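Local coordinates for outer membrane protein (Tpn50) (Borrelia burgdorferi, PDB 3OON), which probably ties the outer membrane to the cell wall by binding peptidoglycan through this C-terminal OmpA-like domain, at residues A[51-56]-A[115-120]. Numbering follows the deposited sequence.
Sequences ILIEGH and RRVEIT. With SO4 (sulfate ion), chain B.
Strand 51-55 runs antiparallel to residues 115-120, their N-to-C directions 169° from each other, and Leu52 exchanges two backbone hydrogen bonds with Thr120, as Glu54 does with Glu118. Between these pairs sits the non-hydrogen-bonded pair Ile53 and Ile119. On its face of the sheet Ile53 lies alongside both neighbours: CG2, anti to its own backbone N, reaches Val117 CG1 at 4.0 Å and also meets Ile119 CG1. Beta-branched Ile and Val suit extended strands, and here they present a hydrophobic surface to helix 63-83, where Ile119 packs on Ile77 and Ile53 on Ala74. In this OmpA C-terminal fold that helix links strand 51-55 to the adjacent parallel strand 92-96, a beta-alpha-beta crossover, with 114-122 on the other side of 51-55.

The face of Leu52, Glu54, Glu118 and Thr120 is more polar. His56 offers a flat N-H: NE2 donates to Glu118 OE1 over 2.6 Å, a short bond that takes the syn lone pair and lies near the ring plane; the bend of Glu118 at chi2 (94°) swings its carboxylate to that edge. Arg116 NH2 comes over one face of the His56 ring, 3.3 Å from His56 CE1, with guanidinium and ring planes 43° apart; its salt bridge to Glu118 OE2 probably eases repulsion from Glu54, whose OE1 is 4.3 Å from Glu118 OE1. A water donates to Glu54 OE1 and Leu52 O and accepts from Thr120 OG1, while Glu54 OE2 accepts a hydrogen bond from Trp97 NE1, whose ring meets His56 nearly parallel. Farther along, Arg115 meets a sulfate edge-on, NE donating to O2 at 2.8 Å and NH2 to O1 at 3.0 Å; Arg73 and the backbone N atoms of Glu58 and Gln59 also bind this anion, probably from the crystallisation liquor. In related OmpA domains the equivalent pocket binds peptidoglycan, so the sulfate may occupy a carboxylate's place.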
# COMPACT_ATOMS: atom_id res chain seq x y z
N ILE A 51 15.06 1.45 -6.66
CA ILE A 51 14.05 2.33 -6.04
C ILE A 51 14.45 3.80 -6.11
O ILE A 51 15.63 4.14 -6.19
CB ILE A 51 13.71 1.95 -4.57
CG1 ILE A 51 14.91 2.12 -3.63
CG2 ILE A 51 13.13 0.52 -4.46
CD1 ILE A 51 14.53 1.98 -2.15
N LEU A 52 13.45 4.66 -6.07
CA LEU A 52 13.67 6.11 -6.01
C LEU A 52 13.03 6.61 -4.73
O LEU A 52 11.85 6.34 -4.48
CB LEU A 52 13.01 6.78 -7.22
CG LEU A 52 12.76 8.29 -7.15
CD1 LEU A 52 14.08 9.04 -7.18
CD2 LEU A 52 11.89 8.71 -8.32
N ILE A 53 13.81 7.32 -3.91
CA ILE A 53 13.31 7.86 -2.65
C ILE A 53 13.32 9.37 -2.75
O ILE A 53 14.37 9.97 -3.01
CB ILE A 53 14.16 7.43 -1.43
CG1 ILE A 53 14.38 5.92 -1.43
CG2 ILE A 53 13.49 7.93 -0.13
CD1 ILE A 53 15.13 5.41 -0.20
N GLU A 54 12.15 9.98 -2.54
CA GLU A 54 11.97 11.42 -2.73
C GLU A 54 11.58 12.09 -1.42
O GLU A 54 10.61 11.66 -0.76
CB GLU A 54 10.91 11.69 -3.80
CG GLU A 54 11.26 11.10 -5.16
CD GLU A 54 10.19 11.34 -6.19
OE1 GLU A 54 9.28 10.49 -6.32
OE2 GLU A 54 10.25 12.39 -6.86
N GLY A 55 12.35 13.11 -1.04
CA GLY A 55 12.16 13.82 0.22
C GLY A 55 11.58 15.20 0.01
O GLY A 55 11.70 15.78 -1.09
N HIS A 56 10.96 15.73 1.06
CA HIS A 56 10.29 17.01 0.99
C HIS A 56 10.45 17.81 2.28
O HIS A 56 10.60 17.25 3.38
CB HIS A 56 8.78 16.84 0.72
CG HIS A 56 8.47 16.07 -0.53
ND1 HIS A 56 8.25 16.68 -1.74
CD2 HIS A 56 8.35 14.74 -0.75
CE1 HIS A 56 8.00 15.76 -2.66
NE2 HIS A 56 8.06 14.57 -2.08
N ARG A 115 6.27 14.53 7.68
CA ARG A 115 6.68 15.02 6.37
C ARG A 115 6.54 13.92 5.31
O ARG A 115 6.76 12.74 5.59
CB ARG A 115 8.13 15.52 6.40
CG ARG A 115 8.37 16.74 7.29
CD ARG A 115 7.62 17.94 6.76
NE ARG A 115 7.81 19.12 7.61
CZ ARG A 115 7.06 19.43 8.67
NH1 ARG A 115 6.04 18.64 9.04
NH2 ARG A 115 7.32 20.52 9.37
N ARG A 116 6.19 14.35 4.10
CA ARG A 116 5.93 13.44 3.00
C ARG A 116 7.21 12.82 2.49
O ARG A 116 8.22 13.50 2.30
CB ARG A 116 5.22 14.19 1.86
CG ARG A 116 3.81 14.70 2.20
CD ARG A 116 3.23 15.52 1.05
NE ARG A 116 3.66 15.00 -0.25
CZ ARG A 116 4.42 15.66 -1.13
NH1 ARG A 116 4.83 16.90 -0.89
NH2 ARG A 116 4.76 15.07 -2.27
N VAL A 117 7.17 11.50 2.29
CA VAL A 117 8.23 10.75 1.62
C VAL A 117 7.54 9.86 0.62
O VAL A 117 6.44 9.35 0.86
CB VAL A 117 9.08 9.87 2.59
CG1 VAL A 117 10.26 9.21 1.84
CG2 VAL A 117 9.63 10.66 3.74
N GLU A 118 8.17 9.68 -0.53
CA GLU A 118 7.67 8.74 -1.50
C GLU A 118 8.81 7.82 -1.82
O GLU A 118 9.97 8.24 -1.85
CB GLU A 118 7.20 9.43 -2.78
CG GLU A 118 5.95 10.27 -2.61
CD GLU A 118 6.27 11.73 -2.34
OE1 GLU A 118 7.16 12.29 -3.03
OE2 GLU A 118 5.63 12.31 -1.43
N ILE A 119 8.48 6.55 -2.02
CA ILE A 119 9.41 5.58 -2.54
C ILE A 119 8.74 4.90 -3.73
O ILE A 119 7.61 4.40 -3.63
CB ILE A 119 9.78 4.53 -1.49
CG1 ILE A 119 10.53 5.16 -0.32
CG2 ILE A 119 10.65 3.43 -2.13
CD1 ILE A 119 10.85 4.20 0.83
N THR A 120 9.42 4.90 -4.87
CA THR A 120 8.90 4.24 -6.06
C THR A 120 9.69 2.97 -6.36
O THR A 120 10.91 3.01 -6.49
CB THR A 120 8.90 5.19 -7.26
OG1 THR A 120 8.12 6.35 -6.94
CG2 THR A 120 8.28 4.52 -8.50
S SO4 B . 10.54 21.56 7.25
O1 SO4 B . 9.57 22.05 8.23
O2 SO4 B . 9.96 20.47 6.47
O3 SO4 B . 10.88 22.67 6.37
O4 SO4 B . 11.73 21.11 7.95
O HOH W 1 9.40 8.08 -5.24
O HOH W 2 10.39 14.27 3.55